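Local coordinates for protein N-acetylglucosaminidase (PDB 3OZP) that hydrolyses terminal beta-N-acetylglucosamine units, one at a time, from the non-reducing ends of chitooligosaccharides, preferring shorter substrates, at residues S149-R154 with F264-G269; L193-R198 with H222-D227. All blocks are in the same frame, centred on the assembly; numbering follows the deposited sequence.

Contact 1 of 2, residues S149-R154 with F264-G269; sequences SFFGMR and FGLERG
The ring of F150 turns its edge, not its face, to the backbone carbonyls of L266 and E267. F150 CZ lies 3.3 Å from E267 O, near the ring plane, and F150 CE2 lies 3.6 Å from L266 O. No hydrogen bond joins the two segments. E267 O accepts a hydrogen bond from R85, outside the two segments. F151 lies beside F150 and touches G269 and L266. F151 CD1 is 3.7 Å from G269 CA, and L266 CD1 meets F151 CZ at the ring edge, at 4.1 Å. R154 reaches the same turn with its aliphatic part. With CG anti to the backbone N (chi1 -168°) and bends at chi2 and chi3, R154 CD comes to 3.2 Å from R268 C, a tight approach. R268 O then lies over one face of the guanidinium. R154 NE is 3.3 Å from R268 O, but the angle is too poor for a hydrogen bond. The charged end of R154 is instead held by E158 and the A214 carbonyl. G269 has positive phi and is the C-prime residue of a Schellman motif. The contact sets the first turn of helix 150-161, in the hexosaminidase-like N-terminal region, against the Schellman-capped end of helix 255-267 in the family 20 catalytic domain.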
ATOM      1  N   SER A 149     -12.819 -12.876  32.360  1.00 29.62           N
ATOM      2  CA  SER A 149     -13.903 -12.392  31.499  1.00 29.34           C
ATOM      3  C   SER A 149     -13.789 -12.960  30.086  1.00 29.05           C
ATOM      4  O   SER A 149     -12.799 -13.622  29.748  1.00 29.01           O
ATOM      5  CB  SER A 149     -13.926 -10.858  31.454  1.00 29.40           C
ATOM      6  OG  SER A 149     -12.842 -10.344  30.693  1.00 30.29           O
ATOM      7  N   PHE A 150     -14.807 -12.698  29.268  1.00 28.45           N
ATOM      8  CA  PHE A 150     -14.790 -13.088  27.865  1.00 28.00           C
ATOM      9  C   PHE A 150     -13.596 -12.480  27.121  1.00 27.71           C
ATOM     10  O   PHE A 150     -12.968 -13.147  26.296  1.00 27.70           O
ATOM     11  CB  PHE A 150     -16.099 -12.702  27.167  1.00 28.07           C
ATOM     12  CG  PHE A 150     -15.987 -12.643  25.664  1.00 27.95           C
ATOM     13  CD1 PHE A 150     -15.995 -13.809  24.907  1.00 27.68           C
ATOM     14  CD2 PHE A 150     -15.843 -11.419  25.013  1.00 27.90           C
ATOM     15  CE1 PHE A 150     -15.871 -13.761  23.520  1.00 27.93           C
ATOM     16  CE2 PHE A 150     -15.721 -11.360  23.624  1.00 27.93           C
ATOM     17  CZ  PHE A 150     -15.737 -12.532  22.879  1.00 27.87           C
ATOM     18  N   PHE A 151     -13.295 -11.218  27.418  1.00 27.24           N
ATOM     19  CA  PHE A 151     -12.227 -10.500  26.726  1.00 26.92           C
ATOM     20  C   PHE A 151     -10.853 -11.142  26.946  1.00 26.58           C
ATOM     21  O   PHE A 151     -10.099 -11.342  25.991  1.00 26.18           O
ATOM     22  CB  PHE A 151     -12.245  -9.009  27.087  1.00 27.04           C
ATOM     23  CG  PHE A 151     -13.548  -8.320  26.740  1.00 27.34           C
ATOM     24  CD1 PHE A 151     -14.028  -8.324  25.433  1.00 27.69           C
ATOM     25  CD2 PHE A 151     -14.298  -7.682  27.720  1.00 28.57           C
ATOM     26  CE1 PHE A 151     -15.232  -7.700  25.105  1.00 28.24           C
ATOM     27  CE2 PHE A 151     -15.508  -7.049  27.403  1.00 28.77           C
ATOM     28  CZ  PHE A 151     -15.972  -7.062  26.092  1.00 28.60           C
ATOM     29  N   GLY A 152     -10.549 -11.493  28.195  1.00 26.25           N
ATOM     30  CA  GLY A 152      -9.343 -12.263  28.511  1.00 25.93           C
ATOM     31  C   GLY A 152      -9.322 -13.615  27.816  1.00 25.74           C
ATOM     32  O   GLY A 152      -8.295 -14.030  27.267  1.00 25.83           O
ATOM     33  N   MET A 153     -10.467 -14.292  27.828  1.00 25.43           N
ATOM     34  CA  MET A 153     -10.622 -15.599  27.196  1.00 25.49           C
ATOM     35  C   MET A 153     -10.373 -15.526  25.686  1.00 25.14           C
ATOM     36  O   MET A 153      -9.734 -16.411  25.107  1.00 24.98           O
ATOM     37  CB  MET A 153     -12.028 -16.136  27.468  1.00 25.81           C
ATOM     38  CG  MET A 153     -12.241 -17.586  27.078  1.00 27.30           C
ATOM     39  SD  MET A 153     -13.951 -17.899  26.608  1.00 32.09           S
ATOM     40  CE  MET A 153     -13.996 -17.154  24.977  1.00 30.74           C
ATOM     41  N   ARG A 154     -10.888 -14.470  25.058  1.00 24.46           N
ATOM     42  CA  ARG A 154     -10.722 -14.266  23.622  1.00 23.86           C
ATOM     43  C   ARG A 154      -9.252 -14.038  23.262  1.00 23.62           C
ATOM     44  O   ARG A 154      -8.765 -14.581  22.264  1.00 23.57           O
ATOM     45  CB  ARG A 154     -11.584 -13.097  23.143  1.00 23.70           C
ATOM     46  CG  ARG A 154     -11.686 -12.995  21.634  1.00 22.80           C
ATOM     47  CD  ARG A 154     -11.391 -11.577  21.168  1.00 21.11           C
ATOM     48  NE  ARG A 154      -9.991 -11.190  21.355  1.00 20.43           N
ATOM     49  CZ  ARG A 154      -9.009 -11.462  20.496  1.00 19.70           C
ATOM     50  NH1 ARG A 154      -7.770 -11.068  20.753  1.00 19.86           N
ATOM     51  NH2 ARG A 154      -9.261 -12.128  19.376  1.00 20.45           N
ATOM     52  N   PHE A 264     -19.289  -6.882  15.304  1.00 21.23           N
ATOM     53  CA  PHE A 264     -18.077  -7.540  14.811  1.00 21.18           C
ATOM     54  C   PHE A 264     -16.896  -7.234  15.730  1.00 21.04           C
ATOM     55  O   PHE A 264     -16.091  -8.118  16.038  1.00 21.16           O
ATOM     56  CB  PHE A 264     -17.780  -7.072  13.382  1.00 21.11           C
ATOM     57  CG  PHE A 264     -16.805  -7.940  12.635  1.00 21.15           C
ATOM     58  CD1 PHE A 264     -15.447  -7.638  12.628  1.00 20.97           C
ATOM     59  CD2 PHE A 264     -17.250  -9.045  11.912  1.00 21.27           C
ATOM     60  CE1 PHE A 264     -14.540  -8.437  11.922  1.00 21.30           C
ATOM     61  CE2 PHE A 264     -16.357  -9.846  11.199  1.00 21.63           C
ATOM     62  CZ  PHE A 264     -15.000  -9.542  11.207  1.00 21.46           C
ATOM     63  N   GLY A 265     -16.806  -5.979  16.166  1.00 21.03           N
ATOM     64  CA  GLY A 265     -15.811  -5.552  17.147  1.00 20.85           C
ATOM     65  C   GLY A 265     -15.986  -6.226  18.498  1.00 21.10           C
ATOM     66  O   GLY A 265     -15.017  -6.724  19.075  1.00 20.90           O
ATOM     67  N   LEU A 266     -17.221  -6.240  19.003  1.00 21.14           N
ATOM     68  CA  LEU A 266     -17.511  -6.826  20.315  1.00 21.21           C
ATOM     69  C   LEU A 266     -17.081  -8.291  20.372  1.00 21.28           C
ATOM     70  O   LEU A 266     -16.408  -8.703  21.311  1.00 21.12           O
ATOM     71  CB  LEU A 266     -18.998  -6.680  20.670  1.00 21.17           C
ATOM     72  CG  LEU A 266     -19.490  -7.360  21.959  1.00 21.28           C
ATOM     73  CD1 LEU A 266     -18.821  -6.756  23.193  1.00 20.81           C
ATOM     74  CD2 LEU A 266     -21.010  -7.279  22.068  1.00 21.08           C
ATOM     75  N   GLU A 267     -17.462  -9.059  19.356  1.00 21.73           N
ATOM     76  CA  GLU A 267     -17.075 -10.465  19.248  1.00 21.98           C
ATOM     77  C   GLU A 267     -15.567 -10.677  19.304  1.00 21.87           C
ATOM     78  O   GLU A 267     -15.104 -11.756  19.685  1.00 21.86           O
ATOM     79  CB  GLU A 267     -17.609 -11.064  17.955  1.00 22.30           C
ATOM     80  CG  GLU A 267     -19.111 -11.244  17.931  1.00 23.89           C
ATOM     81  CD  GLU A 267     -19.629 -11.580  16.549  1.00 26.29           C
ATOM     82  OE1 GLU A 267     -18.844 -11.515  15.577  1.00 28.01           O
ATOM     83  OE2 GLU A 267     -20.827 -11.899  16.432  1.00 27.03           O
ATOM     84  N   ARG A 268     -14.813  -9.641  18.931  1.00 21.39           N
ATOM     85  CA  ARG A 268     -13.358  -9.723  18.823  1.00 21.04           C
ATOM     86  C   ARG A 268     -12.621  -8.885  19.876  1.00 20.60           C
ATOM     87  O   ARG A 268     -11.410  -8.663  19.771  1.00 20.51           O
ATOM     88  CB  ARG A 268     -12.914  -9.347  17.404  1.00 21.09           C
ATOM     89  CG  ARG A 268     -13.136 -10.466  16.398  1.00 21.19           C
ATOM     90  CD  ARG A 268     -13.347  -9.949  14.988  1.00 21.35           C
ATOM     91  NE  ARG A 268     -13.807 -11.018  14.097  1.00 21.45           N
ATOM     92  CZ  ARG A 268     -15.075 -11.403  13.966  1.00 22.13           C
ATOM     93  NH1 ARG A 268     -16.045 -10.799  14.649  1.00 21.40           N
ATOM     94  NH2 ARG A 268     -15.382 -12.387  13.128  1.00 22.31           N
ATOM     95  N   GLY A 269     -13.351  -8.447  20.899  1.00 20.29           N
ATOM     96  CA  GLY A 269     -12.759  -7.684  22.002  1.00 19.82           C
ATOM     97  C   GLY A 269     -12.342  -6.276  21.618  1.00 19.68           C
ATOM     98  O   GLY A 269     -11.470  -5.683  22.259  1.00 19.66           O
TER

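Contact 2 of 2, residues L193-R198 with H222-D227; sequences LLDTAR and HWHITD. With OAN (O-(2-acetamido-2-deoxy D-glucopyranosylidene) amino-N-phenylcarbamate), chain B.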
ATOM      1  N   LEU A 193      -6.848   4.847  15.265  1.00 17.46           N
ATOM      2  CA  LEU A 193      -7.771   5.841  14.747  1.00 17.64           C
ATOM      3  C   LEU A 193      -7.904   5.651  13.242  1.00 17.54           C
ATOM      4  O   LEU A 193      -6.898   5.604  12.524  1.00 17.63           O
ATOM      5  CB  LEU A 193      -7.295   7.268  15.055  1.00 17.82           C
ATOM      6  CG  LEU A 193      -8.161   8.432  14.537  1.00 19.34           C
ATOM      7  CD1 LEU A 193      -7.978   9.641  15.411  1.00 20.43           C
ATOM      8  CD2 LEU A 193      -7.838   8.799  13.087  1.00 20.80           C
ATOM      9  N   LEU A 194      -9.149   5.542  12.779  1.00 17.20           N
ATOM     10  CA  LEU A 194      -9.456   5.554  11.353  1.00 16.58           C
ATOM     11  C   LEU A 194     -10.298   6.773  10.994  1.00 16.19           C
ATOM     12  O   LEU A 194     -11.411   6.945  11.492  1.00 16.11           O
ATOM     13  CB  LEU A 194     -10.194   4.280  10.933  1.00 16.99           C
ATOM     14  CG  LEU A 194     -10.273   4.065   9.415  1.00 17.37           C
ATOM     15  CD1 LEU A 194      -8.870   4.024   8.816  1.00 17.92           C
ATOM     16  CD2 LEU A 194     -11.063   2.812   9.064  1.00 18.88           C
ATOM     17  N   ASP A 195      -9.741   7.611  10.131  1.00 15.74           N
ATOM     18  CA  ASP A 195     -10.403   8.794   9.611  1.00 15.62           C
ATOM     19  C   ASP A 195     -11.181   8.350   8.368  1.00 15.87           C
ATOM     20  O   ASP A 195     -10.587   7.943   7.375  1.00 16.04           O
ATOM     21  CB  ASP A 195      -9.324   9.844   9.304  1.00 15.22           C
ATOM     22  CG  ASP A 195      -9.809  11.003   8.436  1.00 15.14           C
ATOM     23  OD1 ASP A 195      -8.934  11.799   8.024  1.00 14.85           O
ATOM     24  OD2 ASP A 195     -11.020  11.141   8.166  1.00 14.69           O
ATOM     25  N   THR A 196     -12.508   8.373   8.447  1.00 16.28           N
ATOM     26  CA  THR A 196     -13.345   7.943   7.315  1.00 16.56           C
ATOM     27  C   THR A 196     -14.114   9.119   6.720  1.00 16.74           C
ATOM     28  O   THR A 196     -15.177   8.943   6.099  1.00 17.17           O
ATOM     29  CB  THR A 196     -14.344   6.829   7.707  1.00 16.44           C
ATOM     30  OG1 THR A 196     -15.313   7.343   8.636  1.00 16.96           O
ATOM     31  CG2 THR A 196     -13.623   5.627   8.312  1.00 16.17           C
ATOM     32  N   ALA A 197     -13.564  10.315   6.908  1.00 16.69           N
ATOM     33  CA  ALA A 197     -14.192  11.533   6.421  1.00 16.99           C
ATOM     34  C   ALA A 197     -13.357  12.193   5.326  1.00 17.10           C
ATOM     35  O   ALA A 197     -13.904  12.749   4.369  1.00 17.31           O
ATOM     36  CB  ALA A 197     -14.436  12.494   7.575  1.00 17.16           C
ATOM     37  N   ARG A 198     -12.034  12.122   5.457  1.00 16.86           N
ATOM     38  CA  ARG A 198     -11.151  12.650   4.422  1.00 16.72           C
ATOM     39  C   ARG A 198     -11.173  11.764   3.183  1.00 16.57           C
ATOM     40  O   ARG A 198     -10.939  12.233   2.074  1.00 16.83           O
ATOM     41  CB  ARG A 198      -9.731  12.836   4.952  1.00 16.67           C
ATOM     42  CG  ARG A 198      -9.496  14.187   5.616  1.00 15.96           C
ATOM     43  CD  ARG A 198     -10.470  14.490   6.776  1.00 15.60           C
ATOM     44  NE  ARG A 198     -10.057  15.720   7.447  1.00 16.83           N
ATOM     45  CZ  ARG A 198      -9.164  15.772   8.433  1.00 16.77           C
ATOM     46  NH1 ARG A 198      -8.614  14.651   8.898  1.00 16.62           N
ATOM     47  NH2 ARG A 198      -8.829  16.946   8.964  1.00 15.46           N
ATOM     48  N   HIS A 222     -11.027   3.685  17.024  1.00 18.21           N
ATOM     49  CA  HIS A 222     -11.432   5.077  17.163  1.00 18.17           C
ATOM     50  C   HIS A 222     -11.847   5.548  15.774  1.00 17.86           C
ATOM     51  O   HIS A 222     -11.015   5.742  14.887  1.00 17.77           O
ATOM     52  CB  HIS A 222     -10.257   5.873  17.763  1.00 18.06           C
ATOM     53  CG  HIS A 222     -10.404   7.367  17.741  1.00 18.76           C
ATOM     54  ND1 HIS A 222     -11.516   8.022  17.254  1.00 19.91           N
ATOM     55  CD2 HIS A 222      -9.566   8.336  18.180  1.00 18.86           C
ATOM     56  CE1 HIS A 222     -11.346   9.325  17.371  1.00 18.35           C
ATOM     57  NE2 HIS A 222     -10.170   9.544  17.927  1.00 20.86           N
ATOM     58  N   TRP A 223     -13.155   5.692  15.599  1.00 17.34           N
ATOM     59  CA  TRP A 223     -13.749   5.988  14.300  1.00 16.80           C
ATOM     60  C   TRP A 223     -13.978   7.490  14.166  1.00 16.57           C
ATOM     61  O   TRP A 223     -14.969   8.026  14.675  1.00 16.70           O
ATOM     62  CB  TRP A 223     -15.063   5.211  14.163  1.00 16.36           C
ATOM     63  CG  TRP A 223     -15.614   5.089  12.766  1.00 16.17           C
ATOM     64  CD1 TRP A 223     -15.358   5.903  11.698  1.00 15.38           C
ATOM     65  CD2 TRP A 223     -16.568   4.121  12.310  1.00 16.36           C
ATOM     66  NE1 TRP A 223     -16.070   5.483  10.600  1.00 14.86           N
ATOM     67  CE2 TRP A 223     -16.823   4.395  10.946  1.00 15.28           C
ATOM     68  CE3 TRP A 223     -17.217   3.037  12.917  1.00 15.73           C
ATOM     69  CZ2 TRP A 223     -17.708   3.631  10.181  1.00 16.13           C
ATOM     70  CZ3 TRP A 223     -18.095   2.274  12.155  1.00 16.99           C
ATOM     71  CH2 TRP A 223     -18.329   2.576  10.798  1.00 16.21           C
ATOM     72  N   HIS A 224     -13.039   8.161  13.500  1.00 16.64           N
ATOM     73  CA  HIS A 224     -13.134   9.587  13.226  1.00 16.94           C
ATOM     74  C   HIS A 224     -14.021   9.733  11.994  1.00 17.03           C
ATOM     75  O   HIS A 224     -13.541   9.794  10.856  1.00 17.02           O
ATOM     76  CB  HIS A 224     -11.739  10.174  12.994  1.00 16.85           C
ATOM     77  CG  HIS A 224     -11.725  11.656  12.776  1.00 16.91           C
ATOM     78  ND1 HIS A 224     -11.522  12.557  13.800  1.00 17.09           N
ATOM     79  CD2 HIS A 224     -11.854  12.391  11.647  1.00 16.89           C
ATOM     80  CE1 HIS A 224     -11.541  13.785  13.311  1.00 17.27           C
ATOM     81  NE2 HIS A 224     -11.740  13.712  12.006  1.00 17.08           N
ATOM     82  N   ILE A 225     -15.324   9.777  12.247  1.00 17.15           N
ATOM     83  CA  ILE A 225     -16.336   9.548  11.212  1.00 17.39           C
ATOM     84  C   ILE A 225     -16.735  10.798  10.411  1.00 18.05           C
ATOM     85  O   ILE A 225     -17.159  10.679   9.261  1.00 18.65           O
ATOM     86  CB  ILE A 225     -17.566   8.786  11.804  1.00 17.30           C
ATOM     87  CG1 ILE A 225     -18.456   8.204  10.699  1.00 17.23           C
ATOM     88  CG2 ILE A 225     -18.345   9.652  12.820  1.00 16.66           C
ATOM     89  CD1 ILE A 225     -19.367   7.068  11.176  1.00 16.53           C
ATOM     90  N   THR A 226     -16.568  11.984  10.995  1.00 18.16           N
ATOM     91  CA  THR A 226     -16.909  13.231  10.311  1.00 18.80           C
ATOM     92  C   THR A 226     -15.734  14.198  10.302  1.00 18.56           C
ATOM     93  O   THR A 226     -14.852  14.127  11.154  1.00 18.84           O
ATOM     94  CB  THR A 226     -18.119  13.952  10.974  1.00 18.89           C
ATOM     95  OG1 THR A 226     -17.830  14.202  12.357  1.00 20.27           O
ATOM     96  CG2 THR A 226     -19.386  13.117  10.858  1.00 19.42           C
ATOM     97  N   ASP A 227     -15.721  15.088   9.320  1.00 18.30           N
ATOM     98  CA  ASP A 227     -14.780  16.204   9.304  1.00 18.26           C
ATOM     99  C   ASP A 227     -15.313  17.233   8.324  1.00 18.18           C
ATOM    100  O   ASP A 227     -16.454  17.123   7.882  1.00 18.46           O
ATOM    101  CB  ASP A 227     -13.359  15.751   8.937  1.00 17.93           C
ATOM    102  CG  ASP A 227     -12.287  16.572   9.639  1.00 18.43           C
ATOM    103  OD1 ASP A 227     -12.065  17.741   9.239  1.00 18.74           O
ATOM    104  OD2 ASP A 227     -11.660  16.048  10.588  1.00 17.44           O
TER
HETATM  105  CAH OAN B   1      -5.304  16.173  15.837  1.00 20.90           C
HETATM  106  CAG OAN B   1      -4.822  16.216  14.387  1.00 21.67           C
HETATM  107  OAN OAN B   1      -3.926  15.463  14.009  1.00 20.94           O
HETATM  108  NAI OAN B   1      -5.437  17.133  13.608  1.00 22.52           N
HETATM  109  CAB OAN B   1      -5.154  17.324  12.166  1.00 23.28           C
HETATM  110  CAC OAN B   1      -5.888  16.193  11.404  1.00 22.00           C
HETATM  111  OAJ OAN B   1      -7.215  16.615  11.081  1.00 20.80           O
HETATM  112  CAD OAN B   1      -5.136  15.821  10.147  1.00 21.30           C
HETATM  113  OAK OAN B   1      -5.848  14.797   9.444  1.00 19.10           O
HETATM  114  CAE OAN B   1      -3.778  15.330  10.597  1.00 21.97           C
HETATM  115  CAF OAN B   1      -2.961  14.838   9.406  1.00 21.83           C
HETATM  116  OAM OAN B   1      -1.690  14.360   9.852  1.00 22.57           O
HETATM  117  OAL OAN B   1      -3.066  16.422  11.228  1.00 23.34           O
HETATM  118  CAA OAN B   1      -3.753  17.404  11.915  1.00 25.67           C
HETATM  119  NAY OAN B   1      -3.110  18.478  12.375  1.00 28.93           N
HETATM  120  OAQ OAN B   1      -1.646  18.518  12.140  1.00 34.83           O
HETATM  121  CAP OAN B   1      -1.148  19.656  11.571  1.00 38.02           C
HETATM  122  OAR OAN B   1      -1.449  20.768  12.012  1.00 39.65           O
HETATM  123  NAO OAN B   1      -0.288  19.509  10.546  1.00 40.40           N
HETATM  124  CAS OAN B   1       0.294  20.535   9.915  1.00 42.04           C
HETATM  125  CAT OAN B   1       1.415  21.162  10.468  1.00 42.34           C
HETATM  126  CAU OAN B   1       2.035  22.211   9.785  1.00 42.87           C
HETATM  127  CAV OAN B   1       1.544  22.624   8.544  1.00 43.16           C
HETATM  128  CAW OAN B   1       0.435  21.990   7.981  1.00 42.57           C
HETATM  129  CAX OAN B   1      -0.184  20.941   8.664  1.00 42.35           C
HETATM  130  O   HOH W   1     -10.085  19.200   7.564  1.00 18.93           O
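L193-R198 and H222-D227 form a parallel strand pair, the first two strands of the catalytic barrel, and continue into loops at the active-site end. Three backbone bonds hold the pair: L194 N to H222 O, H224 N to L194 O, and T196 N to H224 O. L193, D195, H222 and H224 project from one face of the sheet. A methyl of L193 lies over the H222 ring in CH-pi contact. L194 and W223 project from the other, where W223 NE1 donates to T196 OG1 at 2.8 Å, with the oxygen in the indole plane. T196 OG1 sits between backbone N and carbonyl carbon (chi1 66°), bringing it to the indole N-H.

Past the strands, R198 and D227 stack. Guanidinium and carboxylate planes are 25° apart, and D227 OD2 stands 3.3 Å above the R198 guanidinium centre. The salt bridge from R198 NH2 to D227 OD1 is 3.3 Å long, and a water accepts from R198 NH2 and probably bonds D227 OD1. At the guanidinium edge, R198 NH1 donates to D195 OD1 at 3.0 Å. D195 OD2 accepts from A197 N, an Asx turn, and from R198 N, which completes an Asx motif. H224 NE2 donates in its ring plane to the anti lone pair of D227 OD2, at 2.7 Å.

R198 NH2 donates to OAJ of the bound ligand OAN at 2.7 Å, nearly straight. NH1 makes weaker bonds to OAJ and OAK. A leucine in place of R198 would probably cost OAJ and OAK these donors and leave D195 and D227 without their cationic mate. D227 OD1 also bonds H281, its partner in the inferred charge relay. The arrangement is the opening beta-alpha-beta unit of a TIM barrel, whose strand-end loops build the sugar pocket of a family 20 hexosaminidase.

In the fold
The centres of the two contacts are 23 Å apart, and their nearest atoms are about 9 Å apart, so they do not touch. Along the chain, contact 2 is nested inside the loop closed by contact 1. Helix 203-215, which connects the strands of contact 2, also borders contact 1: its I210 touches F264 and R268. Strand 271-278 follows contact 1 and pairs with W223 through L273. It also supplies E275, the partner of H224. Contact 2 lies at the active site: the nearest side-chain atoms of D227 and H281, and of R198 and E306, are about 3 Å apart. Contact 1 lies away from the annotated sites.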